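Side-chain contacts in mandelate racemase/muconate lactonizing protein (Alicyclobacillus acidocaldarius LAA1, PDB 3QLD), which belongs to the mandelate racemase/muconate lactonizing family of the enolase superfamily, which pairs an N-terminal capping domain with a TIM-barrel domain: residues Val66-Val69 against His70-Pro74; Ala83-Asp86 against Gln87-Pro91; Ala233-Gln236 against Ala237-Thr241; Ala341-Glu344 against Pro345-Gln349. One frame throughout, in Å; residues are numbered along the deposited sequence.

Contact 1: residues Val66-Val69 against His70-Pro74. With SO4 (sulfate ion), chain E.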
ATOM      1  N   VAL A  66      11.740  -8.537  -4.553  1.00 19.64           N
ATOM      2  CA  VAL A  66      11.943  -7.863  -5.848  1.00 21.27           C
ATOM      3  C   VAL A  66      12.003  -6.369  -5.761  1.00 19.73           C
ATOM      4  O   VAL A  66      12.627  -5.727  -6.567  1.00 20.28           O
ATOM      5  CB  VAL A  66      10.887  -8.318  -6.982  1.00 21.77           C
ATOM      6  CG1 VAL A  66      11.040  -9.795  -7.251  1.00 26.32           C
ATOM      7  CG2 VAL A  66       9.465  -7.998  -6.605  1.00 24.20           C
HETATM    8  N   MSE A  67      11.258  -5.792  -4.821  1.00 20.70           N
HETATM    9  CA  MSE A  67      11.335  -4.372  -4.542  1.00 21.17           C
HETATM   10  C   MSE A  67      12.811  -4.061  -4.162  1.00 21.05           C
HETATM   11  O   MSE A  67      13.394  -3.090  -4.668  1.00 20.28           O
HETATM   12  CB  MSE A  67      10.297  -4.055  -3.426  1.00 21.42           C
HETATM   13  CG  MSE A  67      10.173  -2.585  -2.937  1.00 24.74           C
HETATM   14 SE   MSE A  67       9.930  -1.200  -4.278  1.00 29.38          SE
HETATM   15  CE  MSE A  67       8.592  -2.115  -5.232  1.00 19.38           C
ATOM     16  N   LEU A  68      13.387  -4.874  -3.295  1.00 21.30           N
ATOM     17  CA  LEU A  68      14.804  -4.577  -2.843  1.00 21.44           C
ATOM     18  C   LEU A  68      15.816  -4.716  -3.987  1.00 22.79           C
ATOM     19  O   LEU A  68      16.539  -3.796  -4.310  1.00 22.65           O
ATOM     20  CB  LEU A  68      15.181  -5.472  -1.660  1.00 21.05           C
ATOM     21  CG  LEU A  68      14.475  -5.033  -0.382  1.00 21.44           C
ATOM     22  CD1 LEU A  68      14.478  -6.169   0.639  1.00 20.49           C
ATOM     23  CD2 LEU A  68      15.085  -3.699   0.223  1.00 23.66           C
ATOM     24  N   VAL A  69      15.790  -5.862  -4.643  1.00 23.24           N
ATOM     25  CA  VAL A  69      16.707  -6.144  -5.747  1.00 22.69           C
ATOM     26  C   VAL A  69      16.591  -5.188  -6.900  1.00 24.69           C
ATOM     27  O   VAL A  69      17.635  -4.699  -7.382  1.00 23.82           O
ATOM     28  CB  VAL A  69      16.491  -7.608  -6.223  1.00 22.43           C
ATOM     29  CG1 VAL A  69      17.304  -7.968  -7.540  1.00 23.02           C
ATOM     30  CG2 VAL A  69      16.743  -8.624  -5.083  1.00 24.82           C
ATOM     31  N   HIS A  70      15.359  -4.944  -7.389  1.00 22.11           N
ATOM     32  CA  HIS A  70      15.221  -4.276  -8.666  1.00 23.89           C
ATOM     33  C   HIS A  70      14.915  -2.785  -8.542  1.00 24.87           C
ATOM     34  O   HIS A  70      14.964  -2.086  -9.559  1.00 25.08           O
ATOM     35  CB  HIS A  70      14.208  -5.037  -9.567  1.00 24.15           C
ATOM     36  CG  HIS A  70      14.657  -6.423  -9.924  1.00 26.39           C
ATOM     37  ND1 HIS A  70      15.689  -6.655 -10.820  1.00 29.32           N
ATOM     38  CD2 HIS A  70      14.253  -7.646  -9.496  1.00 32.64           C
ATOM     39  CE1 HIS A  70      15.877  -7.953 -10.948  1.00 28.46           C
ATOM     40  NE2 HIS A  70      15.045  -8.582 -10.132  1.00 30.00           N
ATOM     41  N   HIS A  71      14.622  -2.284  -7.331  1.00 23.20           N
ATOM     42  CA  HIS A  71      14.233  -0.905  -7.168  1.00 24.90           C
ATOM     43  C   HIS A  71      14.926  -0.088  -6.089  1.00 25.48           C
ATOM     44  O   HIS A  71      15.483   1.010  -6.377  1.00 25.51           O
ATOM     45  CB  HIS A  71      12.711  -0.807  -6.951  1.00 26.49           C
ATOM     46  CG  HIS A  71      11.947  -1.436  -8.058  1.00 25.35           C
ATOM     47  ND1 HIS A  71      11.600  -0.730  -9.196  1.00 27.28           N
ATOM     48  CD2 HIS A  71      11.646  -2.742  -8.309  1.00 26.26           C
ATOM     49  CE1 HIS A  71      11.009  -1.559 -10.057  1.00 27.72           C
ATOM     50  NE2 HIS A  71      11.051  -2.788  -9.558  1.00 28.47           N
ATOM     51  N   LEU A  72      14.895  -0.610  -4.864  1.00 23.91           N
ATOM     52  CA  LEU A  72      15.438   0.127  -3.730  1.00 24.92           C
ATOM     53  C   LEU A  72      16.971   0.071  -3.666  1.00 24.72           C
ATOM     54  O   LEU A  72      17.586   1.118  -3.559  1.00 26.16           O
ATOM     55  CB  LEU A  72      14.807  -0.339  -2.399  1.00 25.04           C
ATOM     56  CG  LEU A  72      13.291  -0.299  -2.329  1.00 27.04           C
ATOM     57  CD1 LEU A  72      12.913  -0.476  -0.830  1.00 26.62           C
ATOM     58  CD2 LEU A  72      12.794   1.030  -2.847  1.00 26.15           C
ATOM     59  N   VAL A  73      17.564  -1.116  -3.814  1.00 25.09           N
ATOM     60  CA  VAL A  73      19.053  -1.202  -3.770  1.00 26.76           C
ATOM     61  C   VAL A  73      19.697  -0.382  -4.880  1.00 26.24           C
ATOM     62  O   VAL A  73      20.664   0.386  -4.598  1.00 26.99           O
ATOM     63  CB  VAL A  73      19.559  -2.664  -3.598  1.00 25.60           C
ATOM     64  CG1 VAL A  73      21.121  -2.744  -3.666  1.00 29.53           C
ATOM     65  CG2 VAL A  73      19.067  -3.162  -2.275  1.00 28.16           C
ATOM     66  N   PRO A  74      19.147  -0.418  -6.118  1.00 26.51           N
ATOM     67  CA  PRO A  74      19.723   0.468  -7.140  1.00 27.23           C
ATOM     68  C   PRO A  74      19.627   1.933  -6.790  1.00 27.08           C
ATOM     69  O   PRO A  74      20.577   2.711  -7.025  1.00 28.63           O
ATOM     70  CB  PRO A  74      18.902   0.132  -8.382  1.00 27.07           C
ATOM     71  CG  PRO A  74      18.659  -1.345  -8.192  1.00 27.81           C
ATOM     72  CD  PRO A  74      18.188  -1.360  -6.736  1.00 25.88           C
TER
HETATM   73  S   SO4 E 403      15.353 -12.347  -8.567  1.00 70.50           S
HETATM   74  O1  SO4 E 403      16.308 -12.478  -7.451  1.00 67.47           O
HETATM   75  O2  SO4 E 403      14.066 -11.791  -8.145  1.00 67.52           O
HETATM   76  O3  SO4 E 403      15.918 -11.448  -9.590  1.00 67.89           O
HETATM   77  O4  SO4 E 403      15.136 -13.701  -9.107  1.00 69.46           O
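Met-67 lies across His-71 and Leu-72, one turn further along the helix. It is a selenomethionine. Its CB leaves the helix pointing away from both partners. The chain then bends twice (chi2 51°, chi3 46°) and comes back over them. CG meets CG of Leu-72 at 3.9 Å. SE sits 3.9 Å from CB of His-71 and just as near CD2 of Leu-72. To the His-71 ring SE is oblique, 5.0 Å from the centroid. The ring's nitrogens are held by Glu-53 and Asp-62 of the second subunit.

On another side of the helix, CG1 of Val-69 covers one face of the His-70 ring, 3.5 Å from its centroid in a CH-pi contact. NE2 of the same ring donates to sulfate O3 at 3.0 Å, near the ring plane.

The backbone widens here. Met-67 O takes Leu-72 N at 2.9 Å and only weakly His-71 N. Pro-74 has no N-H to give, and its CD stands 3.4 Å from Val-69 O. Leu-68 and Leu-72 pack on helix 105-123. The arrangement is a pi-type turn followed by a proline kink, within a helix of the N-terminal domain that meets the second subunit.

Contact 2: residues Ala83-Asp86 against Gln87-Pro91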
ATOM      1  N   ALA A  83      27.903  13.154  -4.384  1.00 47.95           N
ATOM      2  CA  ALA A  83      28.901  14.010  -3.743  1.00 48.74           C
ATOM      3  C   ALA A  83      28.647  14.302  -2.227  1.00 49.21           C
ATOM      4  O   ALA A  83      29.568  14.184  -1.394  1.00 48.83           O
ATOM      5  CB  ALA A  83      29.057  15.314  -4.562  1.00 49.29           C
ATOM      6  N   SER A  84      27.408  14.662  -1.881  1.00 49.36           N
ATOM      7  CA  SER A  84      26.983  14.867  -0.493  1.00 50.06           C
ATOM      8  C   SER A  84      27.156  13.633   0.468  1.00 49.99           C
ATOM      9  O   SER A  84      27.168  13.769   1.691  1.00 49.01           O
ATOM     10  CB  SER A  84      25.547  15.418  -0.489  1.00 50.59           C
ATOM     11  OG  SER A  84      24.984  15.409   0.821  1.00 54.31           O
ATOM     12  N   GLN A  85      27.294  12.430  -0.085  1.00 49.88           N
ATOM     13  CA  GLN A  85      27.664  11.283   0.724  1.00 50.72           C
ATOM     14  C   GLN A  85      29.202  11.058   0.662  1.00 51.36           C
ATOM     15  O   GLN A  85      29.716  10.090   1.215  1.00 50.85           O
ATOM     16  CB  GLN A  85      26.850  10.037   0.292  1.00 51.20           C
ATOM     17  CG  GLN A  85      25.436   9.870   0.967  1.00 50.67           C
ATOM     18  CD  GLN A  85      24.791  11.183   1.518  1.00 54.88           C
ATOM     19  OE1 GLN A  85      24.411  12.053   0.745  1.00 56.45           O
ATOM     20  NE2 GLN A  85      24.666  11.302   2.872  1.00 54.50           N
ATOM     21  N   ASP A  86      29.911  12.004   0.029  1.00 52.30           N
ATOM     22  CA  ASP A  86      31.372  12.012  -0.149  1.00 53.78           C
ATOM     23  C   ASP A  86      32.254  11.670   1.055  1.00 53.63           C
ATOM     24  O   ASP A  86      33.335  11.075   0.896  1.00 53.35           O
ATOM     25  CB  ASP A  86      31.788  13.419  -0.578  1.00 54.98           C
ATOM     26  CG  ASP A  86      32.881  13.411  -1.584  1.00 58.05           C
ATOM     27  OD1 ASP A  86      33.588  12.375  -1.668  1.00 63.54           O
ATOM     28  OD2 ASP A  86      33.051  14.435  -2.293  1.00 59.62           O
ATOM     29  N   GLN A  87      31.860  12.117   2.244  1.00 53.80           N
ATOM     30  CA  GLN A  87      32.749  11.956   3.402  1.00 53.74           C
ATOM     31  C   GLN A  87      32.053  11.280   4.542  1.00 53.63           C
ATOM     32  O   GLN A  87      32.600  10.366   5.175  1.00 54.24           O
ATOM     33  CB  GLN A  87      33.375  13.291   3.848  1.00 53.90           C
ATOM     34  CG  GLN A  87      32.394  14.480   4.016  1.00 52.58           C
ATOM     35  CD  GLN A  87      32.892  15.507   5.051  1.00 51.91           C
ATOM     36  OE1 GLN A  87      34.107  15.713   5.229  1.00 52.09           O
ATOM     37  NE2 GLN A  87      31.952  16.136   5.748  1.00 46.19           N
ATOM     38  N   ASP A  88      30.832  11.712   4.803  1.00 53.13           N
ATOM     39  CA  ASP A  88      30.042  11.031   5.793  1.00 51.92           C
ATOM     40  C   ASP A  88      28.728  10.558   5.191  1.00 50.57           C
ATOM     41  O   ASP A  88      28.117  11.237   4.333  1.00 50.11           O
ATOM     42  CB  ASP A  88      29.838  11.927   7.006  1.00 53.33           C
ATOM     43  CG  ASP A  88      31.168  12.372   7.630  1.00 55.42           C
ATOM     44  OD1 ASP A  88      31.977  11.503   8.045  1.00 59.07           O
ATOM     45  OD2 ASP A  88      31.406  13.591   7.701  1.00 56.37           O
ATOM     46  N   VAL A  89      28.344   9.351   5.587  1.00 47.90           N
ATOM     47  CA  VAL A  89      26.988   8.884   5.331  1.00 45.53           C
ATOM     48  C   VAL A  89      26.190   9.073   6.620  1.00 43.65           C
ATOM     49  O   VAL A  89      26.469   8.432   7.627  1.00 44.58           O
ATOM     50  CB  VAL A  89      26.949   7.431   4.827  1.00 45.76           C
ATOM     51  CG1 VAL A  89      25.538   7.029   4.535  1.00 45.86           C
ATOM     52  CG2 VAL A  89      27.806   7.280   3.571  1.00 45.66           C
ATOM     53  N   ASP A  90      25.221   9.987   6.576  1.00 41.31           N
ATOM     54  CA  ASP A  90      24.356  10.306   7.708  1.00 39.19           C
ATOM     55  C   ASP A  90      23.086   9.396   7.618  1.00 38.03           C
ATOM     56  O   ASP A  90      22.298   9.543   6.674  1.00 36.57           O
ATOM     57  CB  ASP A  90      23.976  11.795   7.649  1.00 38.81           C
ATOM     58  CG  ASP A  90      23.114  12.245   8.836  1.00 40.16           C
ATOM     59  OD1 ASP A  90      22.778  11.410   9.714  1.00 38.34           O
ATOM     60  OD2 ASP A  90      22.785  13.464   8.906  1.00 41.36           O
ATOM     61  N   PRO A  91      22.908   8.441   8.561  1.00 36.89           N
ATOM     62  CA  PRO A  91      21.714   7.567   8.461  1.00 37.00           C
ATOM     63  C   PRO A  91      20.430   8.357   8.535  1.00 37.24           C
ATOM     64  O   PRO A  91      19.380   7.856   8.163  1.00 35.88           O
ATOM     65  CB  PRO A  91      21.800   6.649   9.683  1.00 36.75           C
ATOM     66  CG  PRO A  91      22.935   7.174  10.522  1.00 36.72           C
ATOM     67  CD  PRO A  91      23.745   8.126   9.728  1.00 38.18           C
TER
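Gln-85 makes the main side-chain approach to the residues that follow it. Its CG lies 4.4 Å from CG2 of Val-89, a loose apolar touch. CG2 is also 4.1 Å from Gln-85 O, so the valine branch rests against both the side chain and the backbone of the glutamine. The Gln-85 amide runs on alongside the backbone of residues 88-90. NE2 stands 3.7 Å from Asp-88 O and 4.0 Å from Asp-90 N. These are contacts only.

The bend at chi2 (23°) carries the amide in beside these residues, with NE2 facing them. OE1 accepts a weak, long bond of 3.4 Å from Ser-84 OG.

Behind the pair stands Trp-79 of helix 61-80. Both Gln-85 and Val-89 touch it, and Val-89 also reaches Trp-118 of helix 105-123. Pro-91 packs on that second helix too. Asp-90 bonds to the residues that follow: OD1 accepts from Arg-92 N and the backbone O from Thr-93 OG1. Residues 83-91 form a surface connection between helices 61-80 and 105-123 of the N-terminal domain, opening with a short 3-10 turn at 83-85.

Asp-90 N is buried and finds no partner. The polar groups between residues 83-86 and 87-91 meet without hydrogen bonds, so the contact rests on van der Waals packing, with the apolar side of Val-89 and the two tryptophans behind it.

Contact 3: residues Ala233-Gln236 against Ala237-Thr241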
ATOM      1  N   ALA A 233     -13.736   6.468  14.883  1.00 25.87           N
ATOM      2  CA  ALA A 233     -13.816   7.666  15.703  1.00 24.56           C
ATOM      3  C   ALA A 233     -15.010   7.594  16.617  1.00 22.96           C
ATOM      4  O   ALA A 233     -14.916   7.929  17.827  1.00 23.05           O
ATOM      5  CB  ALA A 233     -13.905   8.935  14.803  1.00 25.55           C
ATOM      6  N   LYS A 234     -16.152   7.195  16.063  1.00 23.24           N
ATOM      7  CA  LYS A 234     -17.354   7.042  16.888  1.00 23.41           C
ATOM      8  C   LYS A 234     -17.223   5.942  17.909  1.00 22.87           C
ATOM      9  O   LYS A 234     -17.714   6.067  19.007  1.00 21.91           O
ATOM     10  CB  LYS A 234     -18.506   6.708  15.971  1.00 27.14           C
ATOM     11  CG  LYS A 234     -19.852   6.658  16.597  1.00 33.09           C
ATOM     12  CD  LYS A 234     -20.898   6.246  15.532  1.00 41.46           C
ATOM     13  CE  LYS A 234     -21.437   7.470  14.808  1.00 46.44           C
ATOM     14  NZ  LYS A 234     -20.428   8.165  13.975  1.00 50.27           N
ATOM     15  N   LEU A 235     -16.564   4.831  17.548  1.00 20.72           N
ATOM     16  CA  LEU A 235     -16.420   3.779  18.549  1.00 20.10           C
ATOM     17  C   LEU A 235     -15.505   4.247  19.676  1.00 17.43           C
ATOM     18  O   LEU A 235     -15.813   4.048  20.838  1.00 19.53           O
ATOM     19  CB  LEU A 235     -15.900   2.488  17.879  1.00 20.06           C
ATOM     20  CG  LEU A 235     -15.571   1.364  18.873  1.00 21.45           C
ATOM     21  CD1 LEU A 235     -16.874   0.775  19.468  1.00 21.08           C
ATOM     22  CD2 LEU A 235     -14.789   0.251  18.107  1.00 24.05           C
ATOM     23  N   GLN A 236     -14.359   4.836  19.360  1.00 19.20           N
ATOM     24  CA  GLN A 236     -13.421   5.275  20.435  1.00 19.89           C
ATOM     25  C   GLN A 236     -14.064   6.302  21.342  1.00 19.85           C
ATOM     26  O   GLN A 236     -13.925   6.226  22.597  1.00 19.77           O
ATOM     27  CB  GLN A 236     -12.114   5.817  19.874  1.00 21.36           C
ATOM     28  CG  GLN A 236     -11.132   6.344  20.922  1.00 20.80           C
ATOM     29  CD  GLN A 236     -10.605   5.264  21.923  1.00 23.74           C
ATOM     30  OE1 GLN A 236      -9.442   4.913  21.838  1.00 23.12           O
ATOM     31  NE2 GLN A 236     -11.460   4.766  22.862  1.00 21.96           N
ATOM     32  N   ALA A 237     -14.887   7.194  20.742  1.00 21.62           N
ATOM     33  CA  ALA A 237     -15.613   8.256  21.547  1.00 21.19           C
ATOM     34  C   ALA A 237     -16.567   7.624  22.563  1.00 21.92           C
ATOM     35  O   ALA A 237     -16.773   8.194  23.651  1.00 21.53           O
ATOM     36  CB  ALA A 237     -16.396   9.243  20.630  1.00 19.47           C
ATOM     37  N   SER A 238     -17.062   6.415  22.237  1.00 20.82           N
ATOM     38  CA  SER A 238     -18.036   5.690  23.093  1.00 22.08           C
ATOM     39  C   SER A 238     -17.411   4.751  24.155  1.00 21.63           C
ATOM     40  O   SER A 238     -18.111   4.261  25.069  1.00 21.31           O
ATOM     41  CB  SER A 238     -19.011   4.886  22.253  1.00 22.69           C
ATOM     42  OG  SER A 238     -18.378   3.720  21.633  1.00 25.35           O
ATOM     43  N   LEU A 239     -16.115   4.541  24.028  1.00 21.20           N
ATOM     44  CA  LEU A 239     -15.358   3.603  24.881  1.00 22.38           C
ATOM     45  C   LEU A 239     -14.446   4.337  25.843  1.00 21.24           C
ATOM     46  O   LEU A 239     -13.648   5.249  25.486  1.00 22.40           O
ATOM     47  CB  LEU A 239     -14.478   2.648  24.014  1.00 21.12           C
ATOM     48  CG  LEU A 239     -15.194   1.588  23.171  1.00 24.36           C
ATOM     49  CD1 LEU A 239     -14.138   0.842  22.359  1.00 22.53           C
ATOM     50  CD2 LEU A 239     -15.961   0.596  24.033  1.00 27.99           C
ATOM     51  N   ARG A 240     -14.532   3.940  27.100  1.00 22.04           N
ATOM     52  CA  ARG A 240     -13.573   4.432  28.093  1.00 22.25           C
ATOM     53  C   ARG A 240     -12.188   3.771  27.920  1.00 22.96           C
ATOM     54  O   ARG A 240     -11.130   4.396  28.187  1.00 22.97           O
ATOM     55  CB  ARG A 240     -14.087   4.230  29.541  1.00 23.75           C
ATOM     56  CG  ARG A 240     -15.506   4.815  29.789  1.00 24.84           C
ATOM     57  CD  ARG A 240     -15.602   6.371  29.570  1.00 28.05           C
ATOM     58  NE  ARG A 240     -15.685   6.866  28.188  1.00 24.77           N
ATOM     59  CZ  ARG A 240     -16.805   6.982  27.454  1.00 24.31           C
ATOM     60  NH1 ARG A 240     -18.000   6.625  27.947  1.00 23.93           N
ATOM     61  NH2 ARG A 240     -16.726   7.433  26.206  1.00 26.35           N
ATOM     62  N   THR A 241     -12.202   2.524  27.479  1.00 21.80           N
ATOM     63  CA  THR A 241     -10.945   1.773  27.166  1.00 20.83           C
ATOM     64  C   THR A 241     -10.237   2.347  25.919  1.00 21.43           C
ATOM     65  O   THR A 241     -10.905   2.600  24.897  1.00 21.86           O
ATOM     66  CB  THR A 241     -11.303   0.309  26.913  1.00 21.04           C
ATOM     67  OG1 THR A 241     -12.079  -0.182  28.012  1.00 25.34           O
ATOM     68  CG2 THR A 241     -10.005  -0.661  26.613  1.00 19.22           C
TER
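Gln-236 reaches forward past the end of its helix to Thr-241. This is the helix-to-strand connection of a beta-alpha-beta unit in the TIM-barrel domain, made of strand 220-221, helix 229-238 and strand 243-245. CG of Gln-236 lies opposite the backbone N (chi1 177°), and the chain bends at chi2, which carries the amide toward the loop. NE2 donates to Thr-241 O at 3.0 Å. The bond is nearly straight, 168° at the hydrogen, and the oxygen lies in the amide plane. OE1 accepts from Val-243 N. The amide is thus gripped at both ends, which fixes its rotation and ties the helix to the start of the next strand.

Ala-237 continues the helix. Its N bonds to Ala-233 O at 3.0 Å, and its CB lies 3.4 Å from the same oxygen. One residue on, the regular pattern weakens. Ser-238 N has two weak bonds, to Lys-234 O and Leu-235 O. Leu-239 N turns to Gln-236 O, coming from well above the carbonyl plane.

Leu-235 and Leu-239 close the buried side. CD1 of Leu-239 meets CG of Leu-235 at 3.8 Å, the two side chains crossing at a slant. Both also pack on Leu-209 of helix 206-211. Further along, Thr-241 OG1 and Arg-240 N are both bonded to the carboxylate of Asp-213. At the last helical turn the hydroxyl of Ser-238 folds back over the backbone, and OG donates to Leu-235 O at 2.7 Å.

Contact 4: residues Ala341-Glu344 against Pro345-Gln349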
ATOM      1  N   ALA A 341      17.180 -13.447  25.426  1.00 37.72           N
ATOM      2  CA  ALA A 341      16.568 -14.136  26.579  1.00 37.25           C
ATOM      3  C   ALA A 341      16.164 -13.142  27.653  1.00 37.19           C
ATOM      4  O   ALA A 341      16.631 -12.032  27.647  1.00 37.44           O
ATOM      5  CB  ALA A 341      17.541 -15.203  27.182  1.00 39.28           C
ATOM      6  N   PHE A 342      15.308 -13.561  28.580  1.00 37.59           N
ATOM      7  CA  PHE A 342      15.011 -12.750  29.744  1.00 39.34           C
ATOM      8  C   PHE A 342      16.292 -12.445  30.536  1.00 40.18           C
ATOM      9  O   PHE A 342      17.119 -13.351  30.731  1.00 39.25           O
ATOM     10  CB  PHE A 342      14.056 -13.521  30.652  1.00 38.48           C
ATOM     11  CG  PHE A 342      12.613 -13.567  30.181  1.00 40.48           C
ATOM     12  CD1 PHE A 342      11.966 -12.430  29.672  1.00 39.79           C
ATOM     13  CD2 PHE A 342      11.877 -14.753  30.300  1.00 38.98           C
ATOM     14  CE1 PHE A 342      10.611 -12.474  29.277  1.00 40.04           C
ATOM     15  CE2 PHE A 342      10.536 -14.814  29.903  1.00 41.68           C
ATOM     16  CZ  PHE A 342       9.888 -13.664  29.401  1.00 38.61           C
ATOM     17  N   VAL A 343      16.482 -11.189  30.940  1.00 40.72           N
ATOM     18  CA  VAL A 343      17.485 -10.852  31.965  1.00 42.40           C
ATOM     19  C   VAL A 343      16.966 -11.151  33.414  1.00 42.74           C
ATOM     20  O   VAL A 343      17.751 -11.454  34.338  1.00 42.82           O
ATOM     21  CB  VAL A 343      17.989  -9.378  31.826  1.00 41.61           C
ATOM     22  CG1 VAL A 343      16.862  -8.359  31.974  1.00 42.07           C
ATOM     23  CG2 VAL A 343      19.106  -9.085  32.812  1.00 43.01           C
ATOM     24  N   GLU A 344      15.655 -11.021  33.588  1.00 42.69           N
ATOM     25  CA  GLU A 344      14.893 -11.452  34.781  1.00 43.41           C
ATOM     26  C   GLU A 344      13.544 -11.915  34.241  1.00 42.52           C
ATOM     27  O   GLU A 344      13.215 -11.598  33.091  1.00 42.76           O
ATOM     28  CB  GLU A 344      14.665 -10.298  35.791  1.00 43.04           C
ATOM     29  CG  GLU A 344      15.898  -9.671  36.441  1.00 47.93           C
ATOM     30  CD  GLU A 344      16.724 -10.611  37.338  1.00 52.19           C
ATOM     31  OE1 GLU A 344      16.270 -11.739  37.664  1.00 55.40           O
ATOM     32  OE2 GLU A 344      17.859 -10.213  37.720  1.00 51.66           O
ATOM     33  N   PRO A 345      12.742 -12.668  35.025  1.00 42.11           N
ATOM     34  CA  PRO A 345      11.495 -13.118  34.387  1.00 40.92           C
ATOM     35  C   PRO A 345      10.637 -11.938  33.855  1.00 40.65           C
ATOM     36  O   PRO A 345      10.494 -10.891  34.528  1.00 39.89           O
ATOM     37  CB  PRO A 345      10.793 -13.931  35.500  1.00 41.44           C
ATOM     38  CG  PRO A 345      11.989 -14.457  36.327  1.00 40.88           C
ATOM     39  CD  PRO A 345      12.945 -13.290  36.350  1.00 42.61           C
ATOM     40  N   GLY A 346      10.154 -12.066  32.611  1.00 39.94           N
ATOM     41  CA  GLY A 346       9.338 -11.024  32.000  1.00 38.84           C
ATOM     42  C   GLY A 346      10.063  -9.769  31.561  1.00 38.70           C
ATOM     43  O   GLY A 346       9.420  -8.787  31.133  1.00 38.99           O
ATOM     44  N   VAL A 347      11.391  -9.765  31.649  1.00 37.16           N
ATOM     45  CA  VAL A 347      12.166  -8.566  31.355  1.00 36.30           C
ATOM     46  C   VAL A 347      13.330  -8.862  30.422  1.00 36.24           C
ATOM     47  O   VAL A 347      13.976  -9.906  30.541  1.00 36.42           O
ATOM     48  CB  VAL A 347      12.748  -7.925  32.640  1.00 35.85           C
ATOM     49  CG1 VAL A 347      13.408  -6.571  32.314  1.00 35.87           C
ATOM     50  CG2 VAL A 347      11.682  -7.767  33.715  1.00 38.59           C
ATOM     51  N   ILE A 348      13.635  -7.928  29.521  1.00 35.26           N
ATOM     52  CA  ILE A 348      14.725  -8.159  28.617  1.00 34.77           C
ATOM     53  C   ILE A 348      15.617  -6.944  28.664  1.00 35.47           C
ATOM     54  O   ILE A 348      15.142  -5.803  28.773  1.00 36.25           O
ATOM     55  CB  ILE A 348      14.235  -8.468  27.121  1.00 33.69           C
ATOM     56  CG1 ILE A 348      13.511  -9.786  27.068  1.00 29.26           C
ATOM     57  CG2 ILE A 348      15.404  -8.547  26.167  1.00 33.24           C
ATOM     58  CD1 ILE A 348      13.000 -10.306  25.610  1.00 27.60           C
ATOM     59  N   GLN A 349      16.922  -7.197  28.637  1.00 35.89           N
ATOM     60  CA  GLN A 349      17.865  -6.118  28.662  1.00 36.14           C
ATOM     61  C   GLN A 349      17.810  -5.551  27.268  1.00 36.34           C
ATOM     62  O   GLN A 349      17.890  -6.310  26.286  1.00 34.95           O
ATOM     63  CB  GLN A 349      19.280  -6.625  28.952  1.00 37.75           C
ATOM     64  CG  GLN A 349      20.351  -5.522  29.166  1.00 41.56           C
ATOM     65  CD  GLN A 349      20.304  -4.946  30.595  1.00 47.75           C
ATOM     66  OE1 GLN A 349      20.672  -3.793  30.837  1.00 48.74           O
ATOM     67  NE2 GLN A 349      19.831  -5.764  31.548  1.00 48.53           N
TER
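Phe-342 lays its ring against the backbone of the turn at Pro-345 and Gly-346. This is the aromatic part of the contact. Gly-346 N sits 3.3 Å above the ring plane, over its centre. CE1 of Phe-342 is 3.3 Å from CA of Gly-346. Val-347 O is at the ring edge, near its plane. CG of the phenylalanine lies opposite its own carbonyl carbon (chi1 -76°), and the ring swings in over the glycine. A second ring, that of Phe-165, meets Phe-342 edge to face.

Backbone hydrogen bonds tie the two arms together. Val-347 N donates to Glu-344 O at 3.0 Å, from above the carbonyl plane. Val-343 N donates to Val-347 O at 2.8 Å, with a bent angle of 137°. The same oxygen also receives a CA-H...O contact from Phe-342 CA at 3.1 Å.

The Val-347 N to Glu-344 O bond closes a type II beta turn from Glu-344 to Val-347, with Pro-345 and Gly-346 at its corners. Gly-346 has a positive phi of 74°, which glycine accepts easily. Glu-344 and Val-347 make a single antiparallel hydrogen-bonded bridge. The turn leads into strand 347-349, which lies antiparallel beside strand 137-144, the first strand of the barrel sheet.

Apolar contacts fill in between the arms. CG1 of Val-343 meets CG1 of Val-347 at 3.9 Å. CG1 of Ile-348 lies 4.0 Å from CD1 of Phe-342, oblique to the ring. Val-343, Glu-344 and Val-347 also touch Arg-137 of strand 137-144.

In the fold
From the N terminus, contact 1 comes first, within helix 61-80. Contact 2 follows in the loop between that helix and helix 105-123. Their centres lie about 21 Å apart in the N-terminal domain. Contact 1 packs on helix 105-123, and contact 2 rests on both helices, but the two do not touch. Contact 3 closes the end of helix 229-238 and leads to strand 243-245 of the barrel. Contact 4 closes a tight turn into strand 347-349, which pairs with strand 137-144. All four are local and in series, so none nests within or crosses another. Contacts 1 and 4 lie on opposite sides of the chain's centre, about 37 Å apart between centres.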